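Local structure of aminotransferase (Bacillus subtilis, 6L1O) at residues T291-L294 / K295-Y298; V371-Q374 / E375-R378. The protein is a pyridoxal-phosphate-dependent aminotransferase of class one, encoded in the operon for biosynthesis of the dipeptide antibiotic bacilysin. One frame throughout, in Å; residues are numbered along the deposited sequence.

Contact 1: T291-L294 / K295-Y298; sequences TESL and KRIY
Four successive i to i+4 hydrogen bonds join residues 291-294 to 295-298 as two adjoining pieces of the alpha-helix 289-313. The N-H of Lys-295 meets Thr-291 O at 2.9 Å and 174°, that of Tyr-298 meets Leu-294 O at 165°, and Arg-296 and Ile-297 reach the carbonyls of Glu-292 and Ser-293. On the outer surface Glu-292 and Lys-295 run side by side, the glutamate bent at chi2 (-77°) so that its carboxylate turns alongside the lysine. Their salt bridge is long, 4.0 Å from OE2 to NZ, and the ammonium has a stronger partner in the carbonyl of Glu-213. Arg-296 folds back along the helix, and one face of its guanidinium lies, toward its rim, over Ser-293 CA and Glu-292 O. On the inward side, Leu-294 packs on the loop residues Phe-212 and Asn-242, while the Tyr-298 ring meets Phe-212 edge-to-face. The side chain of this buried tyrosine lies about 8 Å from that of Tyr-209, a cofactor-binding residue, and about 11 Å from the bound pyridoxal phosphate. Within the helix, Leu-294 CD1 touches the ring of Tyr-298 at CE2, 3.8 Å away.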
loop_
_atom_site.group_PDB
_atom_site.type_symbol
_atom_site.label_atom_id
_atom_site.label_comp_id
_atom_site.label_asym_id
_atom_site.label_seq_id
_atom_site.Cartn_x
_atom_site.Cartn_y
_atom_site.Cartn_z
ATOM N N THR B 291 18.955 12.150 15.432
ATOM C CA THR B 291 18.177 11.110 16.078
ATOM C C THR B 291 18.604 11.026 17.564
ATOM O O THR B 291 17.772 10.846 18.391
ATOM C CB THR B 291 18.374 9.752 15.368
ATOM O OG1 THR B 291 18.151 9.908 13.952
ATOM C CG2 THR B 291 17.438 8.696 15.871
ATOM N N GLU B 292 19.895 11.197 17.873
ATOM C CA GLU B 292 20.334 11.195 19.257
ATOM C C GLU B 292 19.702 12.374 20.009
ATOM O O GLU B 292 19.278 12.225 21.171
ATOM C CB GLU B 292 21.863 11.240 19.379
ATOM C CG GLU B 292 22.611 10.026 18.838
ATOM C CD GLU B 292 22.530 8.849 19.798
ATOM O OE1 GLU B 292 23.046 8.979 20.918
ATOM O OE2 GLU B 292 21.924 7.814 19.473
ATOM N N SER B 293 19.635 13.532 19.356
ATOM C CA SER B 293 18.995 14.696 19.908
ATOM C C SER B 293 17.501 14.447 20.224
ATOM O O SER B 293 16.993 14.851 21.298
ATOM C CB SER B 293 19.119 15.871 18.961
ATOM O OG SER B 293 18.675 17.061 19.561
ATOM N N LEU B 294 16.803 13.755 19.316
ATOM C CA LEU B 294 15.465 13.375 19.490
ATOM C C LEU B 294 15.273 12.396 20.662
ATOM O O LEU B 294 14.359 12.562 21.464
ATOM C CB LEU B 294 14.901 12.765 18.198
ATOM C CG LEU B 294 13.470 12.352 18.209
ATOM C CD1 LEU B 294 12.516 13.477 18.582
ATOM C CD2 LEU B 294 13.131 11.752 16.846
ATOM N N LYS B 295 16.126 11.399 20.740
ATOM C CA LYS B 295 16.188 10.562 21.914
ATOM C C LYS B 295 16.333 11.326 23.270
ATOM O O LYS B 295 15.727 10.938 24.285
ATOM C CB LYS B 295 17.353 9.587 21.762
ATOM C CG LYS B 295 17.443 8.611 22.945
ATOM C CD LYS B 295 18.208 7.378 22.538
ATOM C CE LYS B 295 19.686 7.488 22.905
ATOM N NZ LYS B 295 20.339 6.165 22.738
ATOM N N ARG B 296 17.119 12.403 23.281
ATOM C CA ARG B 296 17.334 13.164 24.495
ATOM C C ARG B 296 16.095 13.967 24.840
ATOM O O ARG B 296 15.795 14.127 26.019
ATOM C CB ARG B 296 18.558 14.111 24.405
ATOM C CG ARG B 296 19.921 13.462 24.266
ATOM C CD ARG B 296 21.045 14.485 24.519
ATOM N NE ARG B 296 21.191 15.448 23.405
ATOM C CZ ARG B 296 21.873 15.198 22.286
ATOM N NH1 ARG B 296 22.565 14.058 22.172
ATOM N NH2 ARG B 296 21.967 16.099 21.340
ATOM N N ILE B 297 15.356 14.446 23.843
ATOM C CA ILE B 297 14.054 15.084 24.059
ATOM C C ILE B 297 13.092 14.125 24.770
ATOM O O ILE B 297 12.426 14.511 25.765
ATOM C CB ILE B 297 13.421 15.608 22.785
ATOM C CG1 ILE B 297 14.225 16.821 22.253
ATOM C CG2 ILE B 297 11.962 16.002 22.980
ATOM C CD1 ILE B 297 13.954 17.224 20.827
ATOM N N TYR B 298 12.970 12.899 24.223
ATOM C CA TYR B 298 12.057 11.937 24.852
ATOM C C TYR B 298 12.490 11.604 26.266
ATOM O O TYR B 298 11.626 11.539 27.167
ATOM C CB TYR B 298 11.928 10.674 23.966
ATOM C CG TYR B 298 11.164 10.940 22.693
ATOM C CD1 TYR B 298 10.049 11.768 22.677
ATOM C CD2 TYR B 298 11.563 10.371 21.478
ATOM C CE1 TYR B 298 9.342 11.989 21.526
ATOM C CE2 TYR B 298 10.876 10.591 20.328
ATOM C CZ TYR B 298 9.770 11.390 20.330
ATOM O OH TYR B 298 9.038 11.588 19.177
#

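Contact 2: V371-Q374 / E375-R378; sequences VSKQ and EDLR
The N-terminal turn of helix 374-385, which follows strand 365-369 on the protein surface, starts with Lys-373 at the N-cap position. Lys-373 O accepts the N-H of Leu-377 at 3.1 Å and 163°, and more weakly that of Asp-376; Gln-374 O then takes Arg-378 N at 2.8 Å. Ahead of the cap, Ser-372 CB packs 4.1 Å from both Asp-376 CB and Leu-377 CD2, and the leucine continues onto Leu-37 and Arg-301. With chi1 at 72°, the Lys-373 chain is brought across the aspartate, CG lying 3.7 Å from Asp-376 CG. Lysine NZ stays 4.5 Å from OD2, beyond a salt bridge, whereas a water accepts from Lys-373 N and donates weakly to Asp-376 OD2. On another side of the turn, Gln-374 NE2 gives a 2.8 Å hydrogen bond to the anti side of Glu-375 OE2; the carboxylate is turned 63° from the amide. Arg-378 NE forms a salt bridge with the same carboxylate, its N-H making weak hydrogen bonds to both OE1 and OE2 at 3.4 Å. Glu-375 thus gathers an amide N-H and a guanidinium N-H on one carboxylate, whose negative charge probably holds both there; two acidic side chains at this helix start should also suit the helix dipole.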
loop_
_atom_site.group_PDB
_atom_site.type_symbol
_atom_site.label_atom_id
_atom_site.label_comp_id
_atom_site.label_asym_id
_atom_site.label_seq_id
_atom_site.Cartn_x
_atom_site.Cartn_y
_atom_site.Cartn_z
ATOM N N VAL B 371 4.881 11.864 23.472
ATOM C CA VAL B 371 4.903 12.659 22.218
ATOM C C VAL B 371 4.020 13.896 22.357
ATOM O O VAL B 371 3.221 14.203 21.494
ATOM C CB VAL B 371 4.485 11.804 20.972
ATOM C CG1 VAL B 371 5.553 10.794 20.633
ATOM C CG2 VAL B 371 3.104 11.154 21.127
ATOM N N SER B 372 4.181 14.619 23.453
ATOM C CA SER B 372 3.512 15.855 23.665
ATOM C C SER B 372 4.460 16.839 24.353
ATOM O O SER B 372 5.417 16.452 25.106
ATOM C CB SER B 372 2.274 15.632 24.527
ATOM O OG SER B 372 1.196 15.126 23.794
ATOM N N LYS B 373 4.178 18.110 24.137
ATOM C CA LYS B 373 5.067 19.178 24.653
ATOM C C LYS B 373 5.029 19.245 26.203
ATOM O O LYS B 373 4.051 18.839 26.814
ATOM C CB LYS B 373 4.638 20.514 24.015
ATOM C CG LYS B 373 3.314 21.078 24.536
ATOM C CD LYS B 373 2.751 22.260 23.741
ATOM C CE LYS B 373 2.173 21.790 22.400
ATOM N NZ LYS B 373 1.393 22.837 21.713
ATOM N N GLN B 374 6.080 19.787 26.809
ATOM C CA GLN B 374 6.191 19.889 28.277
ATOM C C GLN B 374 4.917 20.362 29.005
ATOM O O GLN B 374 4.481 19.768 29.998
ATOM C CB GLN B 374 7.357 20.826 28.649
ATOM C CG GLN B 374 7.252 21.439 30.057
ATOM C CD GLN B 374 8.363 22.468 30.337
ATOM O OE1 GLN B 374 9.505 22.241 30.006
ATOM N NE2 GLN B 374 8.005 23.608 30.940
ATOM N N GLU B 375 4.339 21.453 28.527
ATOM C CA GLU B 375 3.176 22.035 29.202
ATOM C C GLU B 375 1.891 21.188 29.055
ATOM O O GLU B 375 0.990 21.241 29.917
ATOM C CB GLU B 375 2.958 23.464 28.765
ATOM C CG GLU B 375 4.064 24.420 29.262
ATOM C CD GLU B 375 4.197 24.484 30.794
ATOM O OE1 GLU B 375 3.137 24.484 31.494
ATOM O OE2 GLU B 375 5.372 24.474 31.315
ATOM N N ASP B 376 1.797 20.407 27.995
ATOM C CA ASP B 376 0.720 19.417 27.889
ATOM C C ASP B 376 0.936 18.284 28.903
ATOM O O ASP B 376 0.005 17.856 29.549
ATOM C CB ASP B 376 0.647 18.826 26.477
ATOM C CG ASP B 376 -0.021 19.757 25.462
ATOM O OD1 ASP B 376 -0.485 20.865 25.831
ATOM O OD2 ASP B 376 -0.049 19.382 24.261
ATOM N N LEU B 377 2.195 17.873 29.073
ATOM C CA LEU B 377 2.522 16.901 30.100
ATOM C C LEU B 377 2.174 17.456 31.488
ATOM O O LEU B 377 1.645 16.735 32.358
ATOM C CB LEU B 377 3.980 16.478 30.020
ATOM C CG LEU B 377 4.458 15.860 28.674
ATOM C CD1 LEU B 377 5.926 15.464 28.717
ATOM C CD2 LEU B 377 3.614 14.631 28.319
ATOM N N ARG B 378 2.440 18.744 31.700
ATOM C CA ARG B 378 2.153 19.341 32.981
ATOM C C ARG B 378 0.677 19.444 33.239
ATOM O O ARG B 378 0.214 19.163 34.371
ATOM C CB ARG B 378 2.802 20.705 33.143
ATOM C CG ARG B 378 2.680 21.238 34.592
ATOM C CD ARG B 378 3.151 22.673 34.718
ATOM N NE ARG B 378 4.486 22.857 34.136
ATOM C CZ ARG B 378 5.643 22.647 34.755
ATOM N NH1 ARG B 378 5.664 22.200 36.000
ATOM N NH2 ARG B 378 6.788 22.883 34.108
HETATM O O HOH W 1 2.351 18.647 22.046
#

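Neither contact closes a loop: each is one unbroken eight-residue run, and they follow in series without nesting or crossing. Going from the N terminus, contact 1 occupies the beginning of helix 289-313. The chain then passes through strand 325-329, helix 337-348 and strands 350-351, 353-354 and 365-369 before contact 2 opens helix 374-385. Their centres lie 15 Å apart, yet they touch directly, Tyr-298 OH standing 3.9 Å from Val-371 CG1. Further along helix 289-313, Arg-301 and Phe-304 receive side chains of residues 374-378, so the two helices pack together. Phe-324, just before strand 325-329, touches both Tyr-298 and Val-371, joining the two contacts beside the three-stranded antiparallel sheet.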